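Putative exported protein (Bacteroides fragilis, PDB 4RAA) is of unknown function but is probably exported from the cytoplasm and folds as a six-bladed beta-propeller of the YWTD superfamily. Local coordinates at residues A[23-28]-A[278-283]; A[52-57]-A[92-97]; A[99-104]-A[117-122]; A[175-180]-A[228-233]; A[300-305]-A[338-343]. All coordinates share one frame; numbering follows the deposited sequence.

Contact 1 of 5, residues A[23-28]-A[278-283]; sequences SILELS and IGLYDK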
# COMPACT_ATOMS: atom_id res chain seq x y z
N SER A 23 49.81 5.20 -2.79
CA SER A 23 50.31 5.60 -1.46
C SER A 23 49.24 6.06 -0.47
O SER A 23 49.30 5.69 0.70
CB SER A 23 51.37 6.70 -1.58
OG SER A 23 50.82 7.87 -2.15
N ILE A 24 48.30 6.89 -0.93
CA ILE A 24 47.21 7.44 -0.06
C ILE A 24 45.98 6.54 0.16
O ILE A 24 45.14 6.88 1.00
CB ILE A 24 46.73 8.86 -0.52
CG1 ILE A 24 46.21 8.86 -1.97
CG2 ILE A 24 47.84 9.89 -0.34
CD1 ILE A 24 45.58 10.16 -2.41
N LEU A 25 45.89 5.41 -0.56
CA LEU A 25 44.75 4.47 -0.46
C LEU A 25 45.16 3.07 0.00
O LEU A 25 46.28 2.62 -0.27
CB LEU A 25 44.05 4.33 -1.82
CG LEU A 25 43.38 5.56 -2.44
CD1 LEU A 25 43.00 5.27 -3.89
CD2 LEU A 25 42.17 6.00 -1.63
N GLU A 26 44.22 2.41 0.70
CA GLU A 26 44.35 1.01 1.14
C GLU A 26 43.28 0.20 0.40
O GLU A 26 42.10 0.58 0.38
CB GLU A 26 44.25 0.82 2.66
CG GLU A 26 42.95 1.25 3.35
CD GLU A 26 43.02 1.09 4.87
OE1 GLU A 26 43.68 0.14 5.35
OE2 GLU A 26 42.40 1.90 5.59
N LEU A 27 43.72 -0.92 -0.19
CA LEU A 27 42.91 -1.79 -1.04
C LEU A 27 42.56 -3.11 -0.38
O LEU A 27 43.17 -3.55 0.59
CB LEU A 27 43.66 -2.12 -2.35
CG LEU A 27 43.61 -1.13 -3.51
CD1 LEU A 27 43.73 0.33 -3.07
CD2 LEU A 27 44.69 -1.49 -4.53
N SER A 28 41.56 -3.74 -0.98
CA SER A 28 41.10 -5.07 -0.60
C SER A 28 40.27 -5.59 -1.76
O SER A 28 39.67 -4.80 -2.50
CB SER A 28 40.31 -5.03 0.70
OG SER A 28 39.85 -6.32 1.03
N ILE A 278 38.23 11.25 -11.13
CA ILE A 278 37.87 10.98 -9.74
C ILE A 278 38.65 11.85 -8.76
O ILE A 278 39.89 11.88 -8.77
CB ILE A 278 37.96 9.49 -9.35
CG1 ILE A 278 37.49 9.30 -7.89
CG2 ILE A 278 39.36 8.92 -9.57
CD1 ILE A 278 37.24 7.87 -7.49
N GLY A 279 37.90 12.53 -7.91
CA GLY A 279 38.42 13.41 -6.87
C GLY A 279 38.25 12.73 -5.53
O GLY A 279 37.13 12.35 -5.16
N LEU A 280 39.36 12.58 -4.80
CA LEU A 280 39.39 11.96 -3.48
C LEU A 280 39.56 13.10 -2.49
O LEU A 280 40.40 13.96 -2.73
CB LEU A 280 40.58 10.99 -3.38
CG LEU A 280 40.86 10.07 -4.59
CD1 LEU A 280 42.14 9.27 -4.43
CD2 LEU A 280 39.68 9.14 -4.84
N TYR A 281 38.77 13.12 -1.41
CA TYR A 281 38.91 14.12 -0.34
C TYR A 281 39.13 13.39 0.99
O TYR A 281 38.32 12.54 1.35
CB TYR A 281 37.68 15.03 -0.26
CG TYR A 281 37.70 15.99 0.92
CD1 TYR A 281 38.65 17.01 1.00
CD2 TYR A 281 36.75 15.90 1.95
CE1 TYR A 281 38.67 17.90 2.08
CE2 TYR A 281 36.78 16.77 3.03
CZ TYR A 281 37.73 17.77 3.09
OH TYR A 281 37.74 18.63 4.16
N ASP A 282 40.22 13.72 1.69
CA ASP A 282 40.56 13.13 3.00
C ASP A 282 40.09 14.13 4.03
O ASP A 282 40.72 15.19 4.20
CB ASP A 282 42.07 12.86 3.14
CG ASP A 282 42.45 12.23 4.50
OD1 ASP A 282 41.58 12.05 5.40
OD2 ASP A 282 43.64 11.89 4.66
N LYS A 283 39.02 13.77 4.74
CA LYS A 283 38.41 14.64 5.75
C LYS A 283 39.32 14.93 6.93
O LYS A 283 39.22 16.03 7.49
CB LYS A 283 37.12 14.03 6.29
CG LYS A 283 36.00 13.87 5.29
CD LYS A 283 34.81 13.30 6.04
CE LYS A 283 33.59 13.13 5.17
NZ LYS A 283 32.46 12.71 6.04
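L280 sends one methyl, CD1, into the angle between I24 and L25, and this small apolar junction is the whole of the direct contact. The distance from L280 CD1 to I24 CD1 is 4.1 Å. L25 offers its own CD1 to the same methyl at an equal separation, the two leucines meeting tip to tip, whereas the I24 chain crosses L280 at a slant. In I24 the CG1 branch is wedged between the backbone N and the carbonyl carbon (chi1 58°), and the extended second torsion carries CD1 out to the far strand. L280 contributes the largest share of the roughly 101 Å² buried between the segments. No hydrogen bond spans the gap, and the main chains stay well apart: even the nearest pair, I24 CA and D282 CA, is separated by 9.3 Å. The contact therefore illustrates how propeller sheets that share no backbone bonds can be joined by side chains alone. F296 of helix 293-299 packs on both L25 and L280, extending the apolar cluster, while Y289 and Y291 of strand 287-292 cover I24. V358 and I360 of strand 354-360 also lie against L25. The contact thus sits where strand 275-282 of one four-stranded antiparallel sheet faces the junction of helix 21-24 with strand 25-31, an outermost strand of another, with helix 293-299 beside both.

Contact 2 of 5, residues A[52-57]-A[92-97]; sequences CLLILD and FFVDNN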
# COMPACT_ATOMS: atom_id res chain seq x y z
N CYS A 52 26.04 -9.48 5.82
CA CYS A 52 25.67 -9.76 4.43
C CYS A 52 25.75 -8.49 3.57
O CYS A 52 25.73 -7.37 4.08
CB CYS A 52 24.27 -10.37 4.33
SG CYS A 52 24.09 -12.00 5.09
N LEU A 53 25.83 -8.72 2.26
CA LEU A 53 25.91 -7.68 1.25
C LEU A 53 24.67 -7.75 0.36
O LEU A 53 24.49 -8.72 -0.39
CB LEU A 53 27.14 -7.90 0.37
CG LEU A 53 28.51 -7.97 1.05
CD1 LEU A 53 29.56 -8.26 -0.01
CD2 LEU A 53 28.83 -6.69 1.82
N LEU A 54 23.81 -6.74 0.45
CA LEU A 54 22.65 -6.63 -0.44
C LEU A 54 23.16 -5.99 -1.73
O LEU A 54 23.68 -4.88 -1.68
CB LEU A 54 21.51 -5.80 0.19
CG LEU A 54 20.52 -6.54 1.09
CD1 LEU A 54 21.20 -7.43 2.12
CD2 LEU A 54 19.58 -5.55 1.76
N ILE A 55 23.05 -6.70 -2.86
CA ILE A 55 23.51 -6.23 -4.17
C ILE A 55 22.35 -6.21 -5.16
O ILE A 55 21.66 -7.22 -5.30
CB ILE A 55 24.64 -7.13 -4.74
CG1 ILE A 55 25.91 -6.96 -3.89
CG2 ILE A 55 24.94 -6.82 -6.21
CD1 ILE A 55 27.05 -7.90 -4.22
N LEU A 56 22.18 -5.07 -5.84
CA LEU A 56 21.18 -4.89 -6.90
C LEU A 56 21.87 -4.88 -8.25
O LEU A 56 22.80 -4.10 -8.47
CB LEU A 56 20.43 -3.58 -6.72
CG LEU A 56 19.46 -3.12 -7.81
CD1 LEU A 56 18.42 -4.18 -8.14
CD2 LEU A 56 18.79 -1.84 -7.34
N ASP A 57 21.42 -5.75 -9.15
CA ASP A 57 21.92 -5.84 -10.52
C ASP A 57 20.91 -5.05 -11.35
O ASP A 57 20.01 -5.63 -11.95
CB ASP A 57 22.02 -7.32 -10.94
CG ASP A 57 22.43 -7.52 -12.40
OD1 ASP A 57 22.71 -6.53 -13.11
OD2 ASP A 57 22.49 -8.69 -12.84
N PHE A 92 16.61 0.49 -3.55
CA PHE A 92 16.00 -0.14 -2.37
C PHE A 92 16.56 0.49 -1.08
O PHE A 92 17.49 1.29 -1.12
CB PHE A 92 16.19 -1.67 -2.38
CG PHE A 92 17.63 -2.10 -2.22
CD1 PHE A 92 18.48 -2.17 -3.32
CD2 PHE A 92 18.14 -2.42 -0.95
CE1 PHE A 92 19.81 -2.56 -3.16
CE2 PHE A 92 19.47 -2.80 -0.80
CZ PHE A 92 20.31 -2.88 -1.91
N PHE A 93 15.97 0.14 0.06
CA PHE A 93 16.47 0.61 1.36
C PHE A 93 16.02 -0.33 2.46
O PHE A 93 15.10 -1.12 2.27
CB PHE A 93 16.08 2.08 1.66
CG PHE A 93 14.61 2.31 1.90
CD1 PHE A 93 13.73 2.53 0.82
CD2 PHE A 93 14.09 2.35 3.20
CE1 PHE A 93 12.37 2.76 1.04
CE2 PHE A 93 12.73 2.57 3.42
CZ PHE A 93 11.87 2.77 2.35
N VAL A 94 16.72 -0.25 3.59
CA VAL A 94 16.43 -1.05 4.78
C VAL A 94 15.88 -0.05 5.77
O VAL A 94 16.47 1.03 5.92
CB VAL A 94 17.73 -1.71 5.31
CG1 VAL A 94 17.47 -2.51 6.59
CG2 VAL A 94 18.36 -2.59 4.23
N ASP A 95 14.77 -0.36 6.46
CA ASP A 95 14.23 0.58 7.43
C ASP A 95 15.18 0.70 8.63
O ASP A 95 16.01 -0.19 8.86
CB ASP A 95 12.76 0.29 7.83
CG ASP A 95 12.60 -0.87 8.80
OD1 ASP A 95 13.02 -1.99 8.45
OD2 ASP A 95 12.00 -0.66 9.90
N ASN A 96 15.06 1.80 9.36
CA ASN A 96 15.92 2.08 10.52
C ASN A 96 15.91 0.97 11.59
O ASN A 96 16.94 0.69 12.18
CB ASN A 96 15.56 3.44 11.16
CG ASN A 96 15.74 4.63 10.20
OD1 ASN A 96 16.43 4.54 9.17
ND2 ASN A 96 15.09 5.74 10.54
N ASN A 97 14.75 0.33 11.80
CA ASN A 97 14.62 -0.79 12.76
C ASN A 97 15.07 -2.16 12.25
O ASN A 97 15.17 -3.08 13.04
CB ASN A 97 13.16 -0.92 13.21
CG ASN A 97 12.65 0.29 13.95
OD1 ASN A 97 13.41 1.04 14.56
ND2 ASN A 97 11.34 0.49 13.91
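F92, L54 and L56 bury the most surface here, and the phenylalanine carries the greatest part of it, its ring inserted rim first between the two leucines on strand 52-57. With CG set between the backbone N and the carbonyl carbon (chi1 67°), the ring of F92 points from strand 85-94 toward strand 52-57. One side of the ring meets L54: F92 CE2 lies 3.8 Å from L54 CD2, and F92 CZ is the same distance from L54 CB, the two side chains crossing at a slant. The other side meets L56, whose CB comes up at the ring edge, near its plane, 3.8 Å from F92 CE1. Because CG of L56 is anti to the backbone N (chi1 173°), its branch runs back alongside the phenylalanine, and L56 CD2 reaches F92 CD1 at 4.0 Å. L54 CD2 serves a second partner as well, V94 CG2 at 4.0 Å, the two side chains crossing nearly at right angles. Alternate residues on both strands take part, as expected when one face of each extended strand is used. The short strand axes run 164° apart in direction and approach to 9.6 Å, a spacing for stacked sheets and not for paired strands, consistent with two successive propeller blades packing against each other. L45 and R47 of strand 45-49 and L63 of strand 62-67 also touch F92, while I101 of strand 100-105, next to 85-94, touches L54, and A103 of that strand touches F92.

Contact 3 of 5, residues A[99-104]-A[117-122]; sequences NYIAAI and TDFSFL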
# COMPACT_ATOMS: atom_id res chain seq x y z
N ASN A 99 13.43 -4.22 9.97
CA ASN A 99 12.25 -5.08 9.86
C ASN A 99 12.06 -5.50 8.40
O ASN A 99 11.83 -6.68 8.13
CB ASN A 99 10.96 -4.35 10.26
CG ASN A 99 10.97 -3.87 11.69
OD1 ASN A 99 10.71 -2.69 11.94
ND2 ASN A 99 11.25 -4.76 12.63
N TYR A 100 12.13 -4.52 7.48
CA TYR A 100 11.90 -4.75 6.06
C TYR A 100 12.91 -4.17 5.11
O TYR A 100 13.61 -3.22 5.45
CB TYR A 100 10.53 -4.20 5.67
CG TYR A 100 10.35 -2.68 5.68
CD1 TYR A 100 10.75 -1.89 4.58
CD2 TYR A 100 9.72 -2.02 6.76
CE1 TYR A 100 10.56 -0.51 4.57
CE2 TYR A 100 9.52 -0.63 6.76
CZ TYR A 100 9.94 0.12 5.66
OH TYR A 100 9.78 1.49 5.62
N ILE A 101 12.92 -4.73 3.90
CA ILE A 101 13.71 -4.27 2.75
C ILE A 101 12.67 -3.88 1.69
O ILE A 101 11.90 -4.73 1.24
CB ILE A 101 14.67 -5.35 2.20
CG1 ILE A 101 15.71 -5.74 3.25
CG2 ILE A 101 15.36 -4.85 0.92
CD1 ILE A 101 16.37 -7.07 2.97
N ALA A 102 12.67 -2.61 1.29
CA ALA A 102 11.70 -2.05 0.35
C ALA A 102 12.39 -1.73 -0.97
O ALA A 102 13.22 -0.81 -1.01
CB ALA A 102 11.08 -0.79 0.93
N ALA A 103 12.07 -2.48 -2.02
CA ALA A 103 12.62 -2.26 -3.36
C ALA A 103 11.60 -1.51 -4.24
O ALA A 103 10.39 -1.81 -4.18
CB ALA A 103 13.00 -3.58 -3.99
N ILE A 104 12.10 -0.57 -5.05
CA ILE A 104 11.30 0.28 -5.95
C ILE A 104 11.39 -0.22 -7.40
O ILE A 104 12.45 -0.15 -8.02
CB ILE A 104 11.77 1.76 -5.90
CG1 ILE A 104 11.61 2.32 -4.49
CG2 ILE A 104 10.99 2.62 -6.91
CD1 ILE A 104 12.20 3.70 -4.28
N THR A 117 15.02 -10.09 7.74
CA THR A 117 15.64 -11.28 8.35
C THR A 117 15.62 -12.49 7.40
O THR A 117 16.69 -12.96 7.02
CB THR A 117 14.95 -11.63 9.70
OG1 THR A 117 14.86 -10.46 10.51
CG2 THR A 117 15.70 -12.74 10.47
N ASP A 118 14.43 -12.98 7.02
CA ASP A 118 14.29 -14.20 6.16
C ASP A 118 14.12 -14.00 4.64
O ASP A 118 14.07 -14.97 3.90
CB ASP A 118 13.24 -15.19 6.74
CG ASP A 118 11.80 -14.68 6.68
OD1 ASP A 118 11.43 -13.91 5.76
OD2 ASP A 118 11.01 -15.09 7.55
N PHE A 119 13.99 -12.75 4.20
CA PHE A 119 13.87 -12.36 2.75
C PHE A 119 12.57 -12.72 2.00
O PHE A 119 12.49 -12.51 0.78
CB PHE A 119 15.13 -12.76 1.94
CG PHE A 119 16.43 -12.39 2.60
CD1 PHE A 119 16.68 -11.07 3.00
CD2 PHE A 119 17.42 -13.36 2.83
CE1 PHE A 119 17.87 -10.72 3.62
CE2 PHE A 119 18.62 -13.02 3.45
CZ PHE A 119 18.85 -11.70 3.84
N SER A 120 11.56 -13.22 2.72
CA SER A 120 10.27 -13.57 2.13
C SER A 120 9.47 -12.29 1.87
O SER A 120 9.73 -11.25 2.48
CB SER A 120 9.48 -14.52 3.04
OG SER A 120 9.20 -13.94 4.31
N PHE A 121 8.51 -12.39 0.96
CA PHE A 121 7.67 -11.25 0.57
C PHE A 121 6.62 -10.94 1.66
O PHE A 121 5.99 -11.86 2.19
CB PHE A 121 7.02 -11.54 -0.80
CG PHE A 121 6.10 -10.47 -1.28
CD1 PHE A 121 6.54 -9.16 -1.44
CD2 PHE A 121 4.78 -10.78 -1.63
CE1 PHE A 121 5.68 -8.16 -1.88
CE2 PHE A 121 3.91 -9.79 -2.09
CZ PHE A 121 4.36 -8.48 -2.22
N LEU A 122 6.47 -9.65 1.99
CA LEU A 122 5.51 -9.16 2.99
C LEU A 122 4.28 -8.54 2.31
O LEU A 122 3.17 -9.03 2.52
CB LEU A 122 6.17 -8.14 3.93
CG LEU A 122 6.87 -8.64 5.19
CD1 LEU A 122 7.73 -9.85 4.93
CD2 LEU A 122 7.67 -7.51 5.81
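I101 and F119 make the firm half of this contact, while Y100 and L122 make the slack one. The I101 methyl CD1 meets the F119 ring at its edge, near the ring plane, 4.0 Å from F119 CE1 and about as far from F119 CD1. The isoleucine is buried, and its CG1 lies anti to the carbonyl carbon (chi1 -64°), which carries CD1 out toward the turn. F119 itself has a left-handed backbone conformation (phi 70°), and the carbonyl oxygen T117 O stands over the centre of its ring, 4.0 Å above the plane. The turn is braced by D118 OD1, which accepts two bonds: from S120 N at 3.1 Å, which defines an Asx turn, and from S120 OG at 2.7 Å. The hydroxyl arrives on the syn side of the carboxylate and the amide on the anti side, both from the same face of its plane. Toward solvent the packing thins. L122 is exposed, and its CD2 approaches only the base of the tyrosine, with 4.4 Å to Y100 CB. The contact joins strand 100-105 to the turn leading into strand 121-126 and to that strand's first residues, probably within one propeller blade; strand 110-115 lies between them and hydrogen-bonds to strand 100-105. I76 of strand 72-79 touches both I101 and F119, F92 of strand 85-94 covers I101, and the ring of Y113 on strand 110-115 meets that of Y100 edge-to-face.

Contact 4 of 5, residues A[175-180]-A[228-233]; sequences KEFKSG and PSLDFL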
# COMPACT_ATOMS: atom_id res chain seq x y z
N LYS A 175 13.56 23.37 -8.26
CA LYS A 175 14.07 22.87 -9.55
C LYS A 175 13.72 23.88 -10.66
O LYS A 175 12.57 23.94 -11.11
CB LYS A 175 13.48 21.49 -9.84
CG LYS A 175 13.85 20.85 -11.19
CD LYS A 175 13.59 19.35 -11.22
CE LYS A 175 12.11 19.01 -11.18
NZ LYS A 175 11.76 17.58 -10.92
N GLU A 176 14.72 24.65 -11.09
CA GLU A 176 14.53 25.70 -12.10
C GLU A 176 14.45 25.10 -13.50
O GLU A 176 13.51 25.37 -14.24
CB GLU A 176 15.65 26.74 -12.05
CG GLU A 176 15.81 27.41 -10.69
CD GLU A 176 16.80 28.57 -10.71
OE1 GLU A 176 16.67 29.46 -11.58
OE2 GLU A 176 17.69 28.61 -9.83
N PHE A 177 15.47 24.32 -13.86
CA PHE A 177 15.52 23.65 -15.16
C PHE A 177 14.67 22.38 -15.07
O PHE A 177 15.00 21.48 -14.28
CB PHE A 177 16.95 23.29 -15.57
CG PHE A 177 17.02 22.58 -16.89
CD1 PHE A 177 16.79 23.28 -18.07
CD2 PHE A 177 17.27 21.21 -16.95
CE1 PHE A 177 16.82 22.63 -19.30
CE2 PHE A 177 17.31 20.56 -18.17
CZ PHE A 177 17.09 21.26 -19.35
N LYS A 178 13.60 22.33 -15.86
CA LYS A 178 12.68 21.18 -15.90
C LYS A 178 12.76 20.49 -17.25
O LYS A 178 12.69 21.15 -18.29
CB LYS A 178 11.24 21.60 -15.61
CG LYS A 178 11.02 22.16 -14.21
CD LYS A 178 9.54 22.25 -13.84
CE LYS A 178 8.75 23.23 -14.70
NZ LYS A 178 7.31 23.25 -14.31
N SER A 179 12.91 19.16 -17.22
CA SER A 179 13.01 18.34 -18.42
C SER A 179 12.70 16.88 -18.15
O SER A 179 12.77 16.41 -17.01
CB SER A 179 14.42 18.45 -19.02
OG SER A 179 14.59 17.63 -20.17
N GLY A 180 12.36 16.18 -19.24
CA GLY A 180 12.15 14.73 -19.22
C GLY A 180 13.46 13.98 -19.18
O GLY A 180 13.49 12.82 -18.74
N PRO A 228 27.00 23.20 -15.71
CA PRO A 228 26.40 24.05 -16.75
C PRO A 228 25.51 25.15 -16.18
O PRO A 228 24.87 24.93 -15.15
CB PRO A 228 25.54 23.07 -17.56
CG PRO A 228 26.10 21.75 -17.23
CD PRO A 228 26.49 21.82 -15.81
N SER A 229 25.47 26.31 -16.85
CA SER A 229 24.58 27.41 -16.44
C SER A 229 23.13 27.07 -16.79
O SER A 229 22.88 26.14 -17.56
CB SER A 229 24.98 28.73 -17.12
OG SER A 229 24.79 28.68 -18.53
N LEU A 230 22.19 27.82 -16.24
CA LEU A 230 20.77 27.61 -16.56
C LEU A 230 20.48 27.95 -18.03
O LEU A 230 19.71 27.24 -18.68
CB LEU A 230 19.88 28.44 -15.63
CG LEU A 230 18.35 28.29 -15.74
CD1 LEU A 230 17.94 26.83 -15.57
CD2 LEU A 230 17.66 29.17 -14.71
N ASP A 231 21.13 29.00 -18.55
CA ASP A 231 20.98 29.43 -19.96
C ASP A 231 21.51 28.40 -20.95
O ASP A 231 20.88 28.17 -21.99
CB ASP A 231 21.67 30.78 -20.21
CG ASP A 231 20.98 31.94 -19.49
OD1 ASP A 231 20.03 31.69 -18.72
OD2 ASP A 231 21.39 33.10 -19.69
N PHE A 232 22.67 27.81 -20.64
CA PHE A 232 23.25 26.76 -21.49
C PHE A 232 22.30 25.55 -21.61
O PHE A 232 22.15 25.00 -22.70
CB PHE A 232 24.60 26.29 -20.96
CG PHE A 232 25.24 25.22 -21.79
CD1 PHE A 232 24.98 23.87 -21.55
CD2 PHE A 232 26.10 25.57 -22.84
CE1 PHE A 232 25.56 22.88 -22.32
CE2 PHE A 232 26.69 24.58 -23.62
CZ PHE A 232 26.43 23.23 -23.36
N LEU A 233 21.68 25.16 -20.48
CA LEU A 233 20.72 24.05 -20.44
C LEU A 233 19.47 24.32 -21.28
O LEU A 233 19.12 23.52 -22.14
CB LEU A 233 20.32 23.71 -18.99
CG LEU A 233 21.40 23.10 -18.08
CD1 LEU A 233 20.95 23.10 -16.63
CD2 LEU A 233 21.77 21.69 -18.51
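F177 leaves the loop with CG anti to its backbone nitrogen (chi1 179°), which aims the whole side chain at the first turn of helix 230-237. Its CB is met first by a methyl of L230, 3.7 Å from F177 CB to L230 CD1. One atom further on, F177 CG lies 4.0 Å from L233 CD1. The ring then runs along L233: F177 CD1 and F177 CE1 are each 3.7 Å from L233 CB, and F177 CZ is 4.1 Å from that carbon. L233 CB sits over one ring face, 3.8 Å from the F177 centroid and 19° off its normal, a CH-pi contact. The helix that supplies both leucines begins with a conventional N-cap, in which S229 OG accepts from F232 N at 3.1 Å, and it belongs to a connection following strand 213-222 of the propeller, packed here on the loop after strand 168-174. Farther along this helix N234 and S237 also touch F177; from beyond the helix, the ring of Y244 meets it with planes at about 80°. E176 lays its extended chain across L230 at about a right angle, at the exposed margin.

Contact 5 of 5, residues A[300-305]-A[338-343]; sequences LKVGEL and DKLSEL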
# COMPACT_ATOMS: atom_id res chain seq x y z
N LEU A 300 46.83 2.01 -9.31
CA LEU A 300 46.42 0.97 -8.34
C LEU A 300 46.60 -0.47 -8.86
O LEU A 300 46.36 -1.42 -8.11
CB LEU A 300 44.96 1.17 -7.91
CG LEU A 300 44.61 2.53 -7.30
CD1 LEU A 300 43.11 2.60 -7.06
CD2 LEU A 300 45.38 2.77 -6.02
N LYS A 301 47.00 -0.63 -10.13
CA LYS A 301 47.24 -1.92 -10.79
C LYS A 301 45.98 -2.81 -10.83
O LYS A 301 46.01 -3.96 -10.38
CB LYS A 301 48.45 -2.66 -10.16
CG LYS A 301 49.79 -1.94 -10.32
CD LYS A 301 50.93 -2.80 -9.77
CE LYS A 301 52.29 -2.30 -10.23
NZ LYS A 301 52.61 -0.95 -9.71
N VAL A 302 44.89 -2.24 -11.36
CA VAL A 302 43.57 -2.92 -11.50
C VAL A 302 42.95 -2.93 -12.92
O VAL A 302 41.76 -3.21 -13.06
CB VAL A 302 42.54 -2.38 -10.46
CG1 VAL A 302 43.11 -2.48 -9.05
CG2 VAL A 302 42.12 -0.95 -10.76
N GLY A 303 43.75 -2.61 -13.95
CA GLY A 303 43.32 -2.70 -15.35
C GLY A 303 42.24 -1.76 -15.88
O GLY A 303 42.54 -0.85 -16.65
N GLU A 304 40.98 -2.05 -15.51
CA GLU A 304 39.78 -1.29 -15.88
C GLU A 304 38.98 -0.93 -14.66
O GLU A 304 38.79 -1.77 -13.79
CB GLU A 304 38.80 -2.09 -16.74
CG GLU A 304 38.99 -2.05 -18.24
CD GLU A 304 37.84 -2.73 -18.98
OE1 GLU A 304 37.01 -3.44 -18.35
OE2 GLU A 304 37.76 -2.57 -20.22
N LEU A 305 38.44 0.28 -14.64
CA LEU A 305 37.58 0.75 -13.56
C LEU A 305 36.49 1.57 -14.26
O LEU A 305 36.59 2.78 -14.39
CB LEU A 305 38.43 1.52 -12.54
CG LEU A 305 37.92 1.46 -11.10
CD1 LEU A 305 38.96 2.08 -10.18
CD2 LEU A 305 36.57 2.15 -10.94
N ASP A 338 49.17 -7.78 -6.46
CA ASP A 338 49.44 -9.14 -5.95
C ASP A 338 48.17 -9.88 -5.56
O ASP A 338 47.92 -10.97 -6.06
CB ASP A 338 50.44 -9.15 -4.77
CG ASP A 338 51.87 -8.80 -5.17
OD1 ASP A 338 52.19 -8.72 -6.37
OD2 ASP A 338 52.70 -8.59 -4.26
N LYS A 339 47.36 -9.27 -4.69
CA LYS A 339 46.13 -9.91 -4.23
C LYS A 339 45.04 -10.03 -5.32
O LYS A 339 44.27 -11.01 -5.31
CB LYS A 339 45.59 -9.28 -2.93
CG LYS A 339 44.32 -9.94 -2.35
CD LYS A 339 44.41 -11.46 -2.12
CE LYS A 339 43.06 -12.15 -1.99
NZ LYS A 339 42.34 -11.88 -0.72
N LEU A 340 44.97 -9.07 -6.25
CA LEU A 340 44.00 -9.15 -7.37
C LEU A 340 44.36 -10.30 -8.30
O LEU A 340 43.48 -11.10 -8.63
CB LEU A 340 43.97 -7.86 -8.19
CG LEU A 340 43.00 -7.78 -9.39
CD1 LEU A 340 41.56 -8.12 -9.00
CD2 LEU A 340 43.06 -6.40 -10.03
N SER A 341 45.63 -10.37 -8.68
CA SER A 341 46.16 -11.42 -9.56
C SER A 341 45.98 -12.84 -8.97
O SER A 341 45.71 -13.78 -9.72
CB SER A 341 47.63 -11.17 -9.88
OG SER A 341 48.03 -11.99 -10.96
N GLU A 342 46.13 -12.96 -7.65
CA GLU A 342 45.90 -14.22 -6.90
C GLU A 342 44.45 -14.70 -7.07
O GLU A 342 44.23 -15.88 -7.38
CB GLU A 342 46.27 -14.00 -5.42
CG GLU A 342 46.01 -15.11 -4.41
CD GLU A 342 46.46 -14.68 -3.01
OE1 GLU A 342 47.69 -14.59 -2.79
OE2 GLU A 342 45.59 -14.42 -2.14
N LEU A 343 43.49 -13.80 -6.89
CA LEU A 343 42.06 -14.10 -7.12
C LEU A 343 41.72 -14.28 -8.62
O LEU A 343 40.85 -15.10 -8.97
CB LEU A 343 41.14 -13.02 -6.52
CG LEU A 343 40.98 -12.98 -5.00
CD1 LEU A 343 40.23 -11.72 -4.59
CD2 LEU A 343 40.27 -14.21 -4.46
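D338 O accepts from E342 N at 3.1 Å, the i to i+4 bond of the helical turn that turns L340 toward V302 and K301. L340 has CG anti to its backbone N (chi1 -180°), which directs the side chain toward the loop and brings one methyl, CD2, against it. That methyl lies 3.8 Å from V302 CA, and it also rests 4.0 Å from V302 CG1, the valine and leucine side chains crossing at about a right angle. The carbonyl oxygen K301 O flanks L340 CD2 at 3.8 Å, a van der Waals neighbour. No hydrogen bond links the two segments, and only about 81 Å² is buried between them. The loop has a definite shape nonetheless. K301, with positive phi, ends helix 293-299 in a Schellman motif, and G303 (phi 67°) forms the corner of a classic gamma turn, closed by a weak bond from E304 N to V302 O. The contact is an example of a helix docking by one leucine on the chain just beyond another helix's end, supplemented by a backbone bond between K301 and D337. F29 of strand 25-31 touches V302 and L340 together, and L321 of strand 316-321 also packs on L340. Helix 338-345 thus lies against the sheet that holds strands 25-31, 354-360 and 316-321, with Q297 of helix 293-299 packed on V302.

Overall arrangement
Read from the N terminus, contact 1 opens first and closes last but one, spanning some 250 residues; contacts 2, 3 and 4 all fall within that span. Those three follow one another in series, none crossing another. Contacts 2 and 3 adjoin, their centres 9 Å apart, because strands 85-94 and 100-105 are neighbours in one sheet: one apparently joins successive blades, the other probably stays within a blade. Contact 4 ties a loop to helix 230-237 on the opposite side of the chain's centre from contact 2. Contact 5 begins after contact 1 has closed, yet touches it through L25, L27 and L300, near the sheet where strands 25-31 and 354-360 pair, consistent with closing the propeller ring by the chain's two ends.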